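Local coordinates for protein Two-component system sensor histidine kinase (Bacteroides thetaiotaomicron, PDB 3OTT) that probably senses saccharides through this extracellular beta-propeller and beta-sandwich part, as a putative one-component regulator with predicted histidine kinase activity, at residues B[238-241]-B[242-246]; B[256-259]-B[260-263]; B[443-446]-B[447-450]; B[379-382]-B[383-387]. All blocks are in the same frame, centred on the assembly; numbering follows the deposited sequence.

Interaction 1 (B[238-241]-B[242-246])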
loop_
_atom_site.group_PDB
_atom_site.type_symbol
_atom_site.label_atom_id
_atom_site.label_comp_id
_atom_site.label_asym_id
_atom_site.label_seq_id
_atom_site.Cartn_x
_atom_site.Cartn_y
_atom_site.Cartn_z
ATOM N N ALA B 238 -4.261 -16.592 19.247
ATOM C CA ALA B 238 -3.461 -16.018 18.159
ATOM C C ALA B 238 -3.622 -16.920 16.930
ATOM O O ALA B 238 -4.008 -18.109 17.048
ATOM C CB ALA B 238 -1.926 -15.990 18.550
ATOM N N LEU B 239 -3.224 -16.387 15.794
ATOM C CA LEU B 239 -3.090 -17.121 14.542
ATOM C C LEU B 239 -1.635 -17.278 14.132
ATOM O O LEU B 239 -0.870 -16.289 14.186
ATOM C CB LEU B 239 -3.748 -16.330 13.384
ATOM C CG LEU B 239 -5.283 -16.167 13.549
ATOM C CD1 LEU B 239 -5.751 -15.009 12.644
ATOM C CD2 LEU B 239 -6.022 -17.487 13.234
ATOM N N ASP B 240 -1.279 -18.451 13.621
ATOM C CA ASP B 240 0.068 -18.689 13.284
ATOM C C ASP B 240 0.351 -18.394 11.816
ATOM O O ASP B 240 -0.530 -17.922 11.090
ATOM C CB ASP B 240 0.528 -20.060 13.779
ATOM C CG ASP B 240 -0.007 -21.220 12.935
ATOM O OD1 ASP B 240 -0.580 -21.020 11.829
ATOM O OD2 ASP B 240 0.166 -22.341 13.423
ATOM N N GLY B 241 1.580 -18.627 11.375
ATOM C CA GLY B 241 1.958 -18.268 10.003
ATOM C C GLY B 241 1.197 -19.068 8.934
ATOM O O GLY B 241 1.028 -18.603 7.805
ATOM N N ASN B 242 0.780 -20.279 9.302
ATOM C CA ASN B 242 -0.092 -21.116 8.491
ATOM C C ASN B 242 -1.597 -20.689 8.496
ATOM O O ASN B 242 -2.378 -21.300 7.816
ATOM C CB ASN B 242 0.045 -22.575 8.972
ATOM C CG ASN B 242 1.521 -23.107 8.911
ATOM O OD1 ASN B 242 2.356 -22.621 8.120
ATOM N ND2 ASN B 242 1.837 -24.104 9.767
ATOM N N GLY B 243 -1.997 -19.665 9.254
ATOM C CA GLY B 243 -3.411 -19.338 9.395
ATOM C C GLY B 243 -4.179 -20.251 10.375
ATOM O O GLY B 243 -5.403 -20.177 10.498
ATOM N N ASP B 244 -3.469 -21.104 11.103
ATOM C CA ASP B 244 -4.102 -21.854 12.152
ATOM C C ASP B 244 -4.351 -21.057 13.407
ATOM O O ASP B 244 -3.535 -20.206 13.799
ATOM C CB ASP B 244 -3.286 -23.069 12.464
ATOM C CG ASP B 244 -3.306 -24.052 11.308
ATOM O OD1 ASP B 244 -4.240 -23.987 10.453
ATOM O OD2 ASP B 244 -2.412 -24.912 11.273
ATOM N N LEU B 245 -5.470 -21.392 14.055
ATOM C CA LEU B 245 -5.852 -20.749 15.261
ATOM C C LEU B 245 -5.251 -21.461 16.447
ATOM O O LEU B 245 -5.381 -22.673 16.586
ATOM C CB LEU B 245 -7.358 -20.740 15.308
ATOM C CG LEU B 245 -8.167 -20.016 16.352
ATOM C CD1 LEU B 245 -8.320 -20.916 17.531
ATOM C CD2 LEU B 245 -7.714 -18.574 16.679
ATOM N N LEU B 246 -4.593 -20.706 17.317
ATOM C CA LEU B 246 -3.948 -21.290 18.503
ATOM C C LEU B 246 -4.682 -20.819 19.685
ATOM O O LEU B 246 -4.942 -19.623 19.816
ATOM C CB LEU B 246 -2.509 -20.843 18.637
ATOM C CG LEU B 246 -1.355 -21.472 17.847
ATOM C CD1 LEU B 246 -1.633 -22.029 16.486
ATOM C CD2 LEU B 246 -0.139 -20.482 17.798
#

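Interaction 2 (B[256-259]-B[260-263])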
loop_
_atom_site.group_PDB
_atom_site.type_symbol
_atom_site.label_atom_id
_atom_site.label_comp_id
_atom_site.label_asym_id
_atom_site.label_seq_id
_atom_site.Cartn_x
_atom_site.Cartn_y
_atom_site.Cartn_z
ATOM N N TYR B 256 -6.171 -25.297 15.995
ATOM C CA TYR B 256 -7.343 -25.568 15.141
ATOM C C TYR B 256 -7.005 -25.241 13.691
ATOM O O TYR B 256 -6.509 -24.120 13.353
ATOM C CB TYR B 256 -8.543 -24.698 15.644
ATOM C CG TYR B 256 -9.778 -24.779 14.731
ATOM C CD1 TYR B 256 -9.888 -23.946 13.648
ATOM C CD2 TYR B 256 -10.802 -25.767 14.935
ATOM C CE1 TYR B 256 -11.001 -24.001 12.776
ATOM C CE2 TYR B 256 -11.889 -25.850 14.053
ATOM C CZ TYR B 256 -11.971 -24.946 12.981
ATOM O OH TYR B 256 -12.987 -24.954 12.098
ATOM N N HIS B 257 -7.317 -26.165 12.810
ATOM C CA HIS B 257 -7.046 -25.954 11.404
ATOM C C HIS B 257 -8.382 -25.858 10.681
ATOM O O HIS B 257 -8.721 -24.770 10.204
ATOM C CB HIS B 257 -6.096 -27.030 10.832
ATOM C CG HIS B 257 -5.984 -27.006 9.331
ATOM N ND1 HIS B 257 -5.387 -25.966 8.632
ATOM C CD2 HIS B 257 -6.380 -27.905 8.401
ATOM C CE1 HIS B 257 -5.443 -26.217 7.335
ATOM N NE2 HIS B 257 -6.028 -27.391 7.169
ATOM N N ASN B 258 -9.153 -26.954 10.638
ATOM C CA ASN B 258 -10.564 -26.895 10.208
ATOM C C ASN B 258 -11.432 -27.935 10.986
ATOM O O ASN B 258 -10.895 -28.662 11.847
ATOM C CB ASN B 258 -10.732 -26.979 8.655
ATOM C CG ASN B 258 -10.191 -28.266 8.078
ATOM O OD1 ASN B 258 -10.163 -29.295 8.761
ATOM N ND2 ASN B 258 -9.724 -28.223 6.822
ATOM N N ASP B 259 -12.730 -28.006 10.699
ATOM C CA ASP B 259 -13.614 -28.980 11.388
ATOM C C ASP B 259 -13.258 -30.425 11.126
ATOM O O ASP B 259 -13.566 -31.274 11.973
ATOM C CB ASP B 259 -15.109 -28.828 11.006
ATOM C CG ASP B 259 -15.772 -27.628 11.676
ATOM O OD1 ASP B 259 -17.020 -27.530 11.675
ATOM O OD2 ASP B 259 -15.065 -26.778 12.232
ATOM N N THR B 260 -12.620 -30.724 9.997
ATOM C CA THR B 260 -12.414 -32.125 9.655
ATOM C C THR B 260 -11.060 -32.582 10.115
ATOM O O THR B 260 -10.719 -33.743 9.977
ATOM C CB THR B 260 -12.567 -32.436 8.122
ATOM O OG1 THR B 260 -11.826 -31.494 7.356
ATOM C CG2 THR B 260 -14.049 -32.371 7.681
ATOM N N THR B 261 -10.291 -31.676 10.678
ATOM C CA THR B 261 -8.957 -31.993 11.092
ATOM C C THR B 261 -8.866 -32.066 12.607
ATOM O O THR B 261 -9.184 -31.130 13.285
ATOM C CB THR B 261 -7.925 -30.929 10.583
ATOM O OG1 THR B 261 -8.040 -30.799 9.173
ATOM C CG2 THR B 261 -6.444 -31.311 10.947
ATOM N N PRO B 262 -8.353 -33.178 13.122
ATOM C CA PRO B 262 -8.157 -33.314 14.554
ATOM C C PRO B 262 -7.415 -32.096 15.123
ATOM O O PRO B 262 -6.419 -31.703 14.577
ATOM C CB PRO B 262 -7.251 -34.526 14.661
ATOM C CG PRO B 262 -7.593 -35.351 13.380
ATOM C CD PRO B 262 -7.873 -34.337 12.342
ATOM N N LEU B 263 -7.877 -31.541 16.223
ATOM C CA LEU B 263 -7.103 -30.543 16.957
ATOM C C LEU B 263 -5.789 -31.176 17.355
ATOM O O LEU B 263 -5.752 -32.367 17.653
ATOM C CB LEU B 263 -7.798 -30.209 18.269
ATOM C CG LEU B 263 -9.127 -29.458 18.208
ATOM C CD1 LEU B 263 -9.670 -29.445 19.585
ATOM C CD2 LEU B 263 -8.912 -28.008 17.622
HETATM O O HOH W 1 -8.503 -28.632 13.476
#

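Interaction 3 (B[443-446]-B[447-450])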
loop_
_atom_site.group_PDB
_atom_site.type_symbol
_atom_site.label_atom_id
_atom_site.label_comp_id
_atom_site.label_asym_id
_atom_site.label_seq_id
_atom_site.Cartn_x
_atom_site.Cartn_y
_atom_site.Cartn_z
ATOM N N VAL B 443 20.244 -9.078 -36.517
ATOM C CA VAL B 443 21.624 -8.925 -36.107
ATOM C C VAL B 443 22.023 -7.503 -36.446
ATOM O O VAL B 443 21.958 -7.126 -37.627
ATOM C CB VAL B 443 22.526 -9.902 -36.816
ATOM C CG1 VAL B 443 23.956 -9.706 -36.350
ATOM C CG2 VAL B 443 22.034 -11.375 -36.604
ATOM N N VAL B 444 22.348 -6.711 -35.416
ATOM C CA VAL B 444 22.537 -5.268 -35.527
ATOM C C VAL B 444 23.907 -4.827 -34.989
ATOM O O VAL B 444 24.391 -5.319 -33.947
ATOM C CB VAL B 444 21.458 -4.537 -34.695
ATOM C CG1 VAL B 444 21.820 -3.075 -34.427
ATOM C CG2 VAL B 444 20.048 -4.616 -35.376
ATOM N N ASP B 445 24.540 -3.909 -35.690
ATOM C CA ASP B 445 25.788 -3.359 -35.223
ATOM C C ASP B 445 25.562 -2.497 -33.954
ATOM O O ASP B 445 24.931 -1.454 -34.014
ATOM C CB ASP B 445 26.470 -2.571 -36.335
ATOM C CG ASP B 445 27.879 -2.050 -35.909
ATOM O OD1 ASP B 445 27.979 -1.274 -34.926
ATOM O OD2 ASP B 445 28.877 -2.413 -36.563
ATOM N N LYS B 446 26.054 -2.958 -32.815
ATOM C CA LYS B 446 25.736 -2.320 -31.529
ATOM C C LYS B 446 26.098 -0.805 -31.471
ATOM O O LYS B 446 25.231 0.044 -31.184
ATOM C CB LYS B 446 26.398 -3.080 -30.387
ATOM C CG LYS B 446 25.831 -2.744 -29.019
ATOM C CD LYS B 446 26.532 -3.486 -27.967
ATOM C CE LYS B 446 27.854 -2.734 -27.543
ATOM N NZ LYS B 446 28.221 -3.200 -26.177
ATOM N N HIS B 447 27.343 -0.464 -31.804
ATOM C CA HIS B 447 27.752 0.971 -31.764
ATOM C C HIS B 447 27.011 1.866 -32.730
ATOM O O HIS B 447 26.633 2.967 -32.362
ATOM C CB HIS B 447 29.271 1.172 -31.826
ATOM C CG HIS B 447 29.957 0.663 -30.588
ATOM N ND1 HIS B 447 31.249 0.171 -30.578
ATOM C CD2 HIS B 447 29.499 0.535 -29.315
ATOM C CE1 HIS B 447 31.561 -0.218 -29.350
ATOM N NE2 HIS B 447 30.512 -0.012 -28.566
ATOM N N LYS B 448 26.761 1.395 -33.952
ATOM C CA LYS B 448 25.956 2.183 -34.863
ATOM C C LYS B 448 24.515 2.334 -34.347
ATOM O O LYS B 448 23.932 3.403 -34.382
ATOM C CB LYS B 448 26.055 1.632 -36.306
ATOM C CG LYS B 448 27.172 2.291 -37.055
ATOM C CD LYS B 448 27.734 1.469 -38.192
ATOM C CE LYS B 448 26.715 1.250 -39.318
ATOM N NZ LYS B 448 27.469 1.243 -40.611
ATOM N N LEU B 449 23.938 1.287 -33.790
ATOM C CA LEU B 449 22.619 1.512 -33.239
ATOM C C LEU B 449 22.675 2.598 -32.139
ATOM O O LEU B 449 21.870 3.551 -32.163
ATOM C CB LEU B 449 22.040 0.210 -32.702
ATOM C CG LEU B 449 20.707 0.303 -31.996
ATOM C CD1 LEU B 449 19.612 0.619 -32.999
ATOM C CD2 LEU B 449 20.456 -0.989 -31.211
ATOM N N MET B 450 23.613 2.466 -31.190
ATOM C CA MET B 450 23.723 3.422 -30.069
ATOM C C MET B 450 23.919 4.860 -30.524
ATOM O O MET B 450 23.418 5.824 -29.882
ATOM C CB MET B 450 24.860 3.025 -29.124
ATOM C CG MET B 450 24.480 1.878 -28.221
ATOM S SD MET B 450 25.779 1.164 -27.212
ATOM C CE MET B 450 26.495 2.563 -26.335
#

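Interaction 4 (B[379-382]-B[383-387])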
loop_
_atom_site.group_PDB
_atom_site.type_symbol
_atom_site.label_atom_id
_atom_site.label_comp_id
_atom_site.label_asym_id
_atom_site.label_seq_id
_atom_site.Cartn_x
_atom_site.Cartn_y
_atom_site.Cartn_z
ATOM N N TYR B 379 19.517 -8.216 -19.958
ATOM C CA TYR B 379 20.824 -8.618 -20.378
ATOM C C TYR B 379 21.859 -7.506 -20.184
ATOM O O TYR B 379 21.632 -6.322 -20.479
ATOM C CB TYR B 379 20.747 -8.995 -21.839
ATOM C CG TYR B 379 22.072 -9.320 -22.496
ATOM C CD1 TYR B 379 22.750 -10.511 -22.187
ATOM C CD2 TYR B 379 22.622 -8.460 -23.416
ATOM C CE1 TYR B 379 23.962 -10.826 -22.773
ATOM C CE2 TYR B 379 23.843 -8.754 -24.020
ATOM C CZ TYR B 379 24.499 -9.947 -23.692
ATOM O OH TYR B 379 25.665 -10.264 -24.296
ATOM N N GLU B 380 23.027 -7.885 -19.706
ATOM C CA GLU B 380 24.132 -6.932 -19.653
ATOM C C GLU B 380 25.170 -7.295 -20.706
ATOM O O GLU B 380 25.618 -8.447 -20.745
ATOM C CB GLU B 380 24.775 -6.948 -18.240
ATOM C CG GLU B 380 25.731 -5.821 -18.066
ATOM C CD GLU B 380 26.403 -5.736 -16.697
ATOM O OE1 GLU B 380 25.894 -6.226 -15.648
ATOM O OE2 GLU B 380 27.448 -5.110 -16.668
ATOM N N ASP B 381 25.562 -6.346 -21.546
ATOM C CA ASP B 381 26.513 -6.662 -22.655
ATOM C C ASP B 381 27.991 -6.668 -22.254
ATOM O O ASP B 381 28.314 -6.642 -21.041
ATOM C CB ASP B 381 26.299 -5.798 -23.896
ATOM C CG ASP B 381 26.684 -4.320 -23.686
ATOM O OD1 ASP B 381 27.473 -3.991 -22.759
ATOM O OD2 ASP B 381 26.192 -3.468 -24.479
ATOM N N LYS B 382 28.881 -6.667 -23.264
ATOM C CA LYS B 382 30.328 -6.816 -23.048
ATOM C C LYS B 382 30.920 -5.547 -22.522
ATOM O O LYS B 382 32.016 -5.569 -21.989
ATOM C CB LYS B 382 31.103 -7.165 -24.352
ATOM C CG LYS B 382 30.541 -8.313 -25.197
ATOM C CD LYS B 382 30.523 -9.640 -24.446
ATOM C CE LYS B 382 30.313 -10.777 -25.466
ATOM N NZ LYS B 382 29.998 -12.010 -24.758
ATOM N N GLU B 383 30.242 -4.420 -22.703
ATOM C CA GLU B 383 30.792 -3.164 -22.205
ATOM C C GLU B 383 30.004 -2.716 -20.989
ATOM O O GLU B 383 29.994 -1.541 -20.645
ATOM C CB GLU B 383 30.799 -2.112 -23.301
ATOM C CG GLU B 383 31.799 -2.432 -24.443
ATOM C CD GLU B 383 31.661 -1.494 -25.663
ATOM O OE1 GLU B 383 30.542 -1.425 -26.251
ATOM O OE2 GLU B 383 32.679 -0.832 -26.038
ATOM N N GLN B 384 29.318 -3.663 -20.348
ATOM C CA GLN B 384 28.526 -3.351 -19.152
ATOM C C GLN B 384 27.284 -2.442 -19.423
ATOM O O GLN B 384 26.803 -1.759 -18.535
ATOM C CB GLN B 384 29.421 -2.814 -17.991
ATOM C CG GLN B 384 30.514 -3.847 -17.520
ATOM C CD GLN B 384 31.765 -3.859 -18.462
ATOM O OE1 GLN B 384 32.348 -2.825 -18.712
ATOM N NE2 GLN B 384 32.119 -5.011 -19.006
ATOM N N GLN B 385 26.741 -2.470 -20.627
ATOM C CA GLN B 385 25.529 -1.718 -20.871
ATOM C C GLN B 385 24.318 -2.668 -20.634
ATOM O O GLN B 385 24.311 -3.829 -21.052
ATOM C CB GLN B 385 25.522 -1.183 -22.301
ATOM C CG GLN B 385 26.639 -0.164 -22.704
ATOM C CD GLN B 385 26.378 1.210 -22.132
ATOM O OE1 GLN B 385 25.296 1.785 -22.315
ATOM N NE2 GLN B 385 27.349 1.734 -21.393
ATOM N N LEU B 386 23.281 -2.136 -19.997
ATOM C CA LEU B 386 22.135 -2.907 -19.604
ATOM C C LEU B 386 21.058 -2.834 -20.731
ATOM O O LEU B 386 20.611 -1.741 -21.061
ATOM C CB LEU B 386 21.593 -2.314 -18.306
ATOM C CG LEU B 386 20.648 -3.189 -17.447
ATOM C CD1 LEU B 386 19.294 -3.198 -17.975
ATOM C CD2 LEU B 386 21.131 -4.628 -17.312
ATOM N N TRP B 387 20.681 -3.979 -21.298
ATOM C CA TRP B 387 19.616 -4.018 -22.287
ATOM C C TRP B 387 18.339 -4.780 -21.816
ATOM O O TRP B 387 18.442 -5.742 -21.064
ATOM C CB TRP B 387 20.086 -4.672 -23.551
ATOM C CG TRP B 387 21.266 -3.943 -24.230
ATOM C CD1 TRP B 387 22.574 -4.147 -23.979
ATOM C CD2 TRP B 387 21.206 -2.996 -25.302
ATOM N NE1 TRP B 387 23.339 -3.378 -24.784
ATOM C CE2 TRP B 387 22.531 -2.661 -25.622
ATOM C CE3 TRP B 387 20.167 -2.417 -26.036
ATOM C CZ2 TRP B 387 22.851 -1.764 -26.621
ATOM C CZ3 TRP B 387 20.469 -1.534 -27.020
ATOM C CH2 TRP B 387 21.807 -1.203 -27.311
#

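Interaction 1 (B[238-241]-B[242-246])
A238 and L246 form an antiparallel hydrogen-bonded pair, L239 faces L245 in a non-hydrogen-bonded pair, and a type I beta turn from D240 to G243 reverses the chain. Two backbone bonds join A238 and L246, the shorter from L246 N to A238 O at 2.7 Å. At the base of the turn, D240 N bonds to D244 O at 2.9 Å. G243 has a positive phi of 78° and supplies the G1-type beta bulge that fits this turn to the strands. The D240 side chain fills the inside of the bend. Its chi1 of 75° swings the carboxylate back over the turn. OD1 there accepts D244 N at 3.0 Å, the donor lying well above the carboxylate plane. OD2 is held by the hydroxyl of Y9 and also meets L246 CD1 at 3.6 Å. The hairpin joins strands 232-239 and 245-249, the first two strands of a four-stranded propeller blade. With an alanine here in place of D240, D244 N and the Y9 hydroxyl would probably lose their acceptor and the bend would be less firmly fixed. The D244 carboxylate runs alongside that of D240, their OD2 atoms 4.2 Å apart. D244 OD1 is hydrogen-bonded to H257 ND1, which may temper this closeness. On the leucine face, L239 CD2 rests on L245 CD2 at 4.0 Å, and both side chains reach L197 of strand 193-199.

Interaction 2 (B[256-259]-B[260-263])
L263 lays its CD2 methyl against the base of Y256, 3.8 Å from Y256 CA, and beside the edge of the phenol ring. F229 and E227 of strand 222-229 also touch L263. The Y256 ring runs on toward D259. Its hydroxyl OH gives a hydrogen bond to D259 OD2 at 2.8 Å, and that oxygen also forms a salt bridge with K224. W206 meets the Y256 ring edge-to-face. The far end of the loop is a type I beta turn from N258 to T261, in which T261 N bonds to N258 O at 3.3 Å. The N258 side chain folds back over this turn, with chi1 at 61°. Its amide oxygen OD1 takes the hydroxyl OG1 of T261 at 2.6 Å. That donor comes from above the amide plane. The same OD1 takes a weak bond from T260 N at 3.1 Å, as in an Asx turn. T261 OG1 also lies in the plane of the H257 ring, 3.4 Å from CD2 at its edge. The ND1 atom of that imidazole is hydrogen-bonded to D244 OD1, which helps fix the ring. Nearer the strands, one water bridges the backbone: it accepts from H257 N at 2.8 Å and donates to T261 O. The loop links strands 252-256 and 264-266, the last two of the blade. At the exposed tip, N258 to T261, polar bonds carry the contact, so the shape there probably depends on this short network around one amide oxygen and on the bridging water.

Interaction 3 (B[443-446]-B[447-450])
D445 caps the first turn of the short helix 446-451 by reaching forward to K448. Its CG is anti to the backbone N, chi1 -176°, which brings OD1 3.1 Å from K448 N. The bond is nearly straight, 176° at the hydrogen, and arrives on the anti side of the carboxylate, somewhat out of its plane. The aliphatic part of K448 passes beside the same carboxylate, with CB 3.7 Å from D445 OD1. The helix starts at once: L449 N bonds to D445 O, and M450 N to K446 O, each at 2.9 Å. If a valine stood in place of D445, K448 N would probably be left without its capping acceptor and the helix start would be less well fixed. The K446 chain runs extended as far as CD and then bends at chi3, 84°. The bend brings CE near the H447 ring, 3.9 Å from NE2, at an oblique approach. Beyond it, NZ forms salt bridges with D381, E383 and E426, and H447 NE2 bonds to E383 as well. On the buried side, V444 CG1 meets L449 CB at 3.7 Å and reaches on to CD2. L449 also touches Y407, I409, L432 and Y457. M450 takes a different path, its CG lying 3.6 Å from K446 O and its side chain reaching Y407 and R396. The arrangement is an N-capped helix set between strands 441-445 and 457-463, the last two strands of a beta-propeller blade.

Interaction 4 (B[379-382]-B[383-387])
D381 grips the hairpin with both carboxylate oxygens. OD1 accepts two backbone N-H groups, Q385 N at 2.7 Å and E383 N at 2.8 Å, which come from opposite faces of the carboxylate plane. OD2 takes W387 NE1 at 2.9 Å, an almost straight bond of 170°. The oxygen lies in the plane of the indole, while the indole N-H comes in from above the carboxylate. A chi1 of 69° turns the D381 side chain inward to make these bonds. Q385 CB packs alongside, 3.2 Å from D381 OD2. OD2 also has the K446 countercharge, which probably helps stabilise the buried carboxylate. Further out, the strands hold the group in place: Y379 and W387 pair through two backbone bonds, W387 N to Y379 O at 2.7 Å being the shorter. On the opposite sheet face, E380 OE2 lies against Q384 CA at 3.2 Å and is hydrogen-bonded to S333. Q384 has a positive phi and takes the bulge position of the turn from D381. I394 and I424 touch the W387 side chain. This beta hairpin, a type I turn with a G1-type bulge, joins the first two strands, 375-380 and 386-390, of a blade in a two-component regulator propeller repeat.

How the interactions relate
From the N terminus the order is interaction 1, interaction 2, interaction 4, interaction 3. All are local and in series; none nest or cross. Interactions 1 and 2 close the first and third connections of one blade, 232-266: the first joins its inner pair of strands, the second its outer pair. They meet through L245 O and Y256 N, 2.8 Å apart. Interaction 4 closes the first hairpin of blade 375-410, and interaction 3 starts the helical connection from strand 441-445 toward strand 457-463 in the next blade, 421-463. K446 CG packs on W387 CZ2 at 3.9 Å and so joins these two blades. Interactions 1 and 4 lie in different propellers, their centres about 47 Å apart.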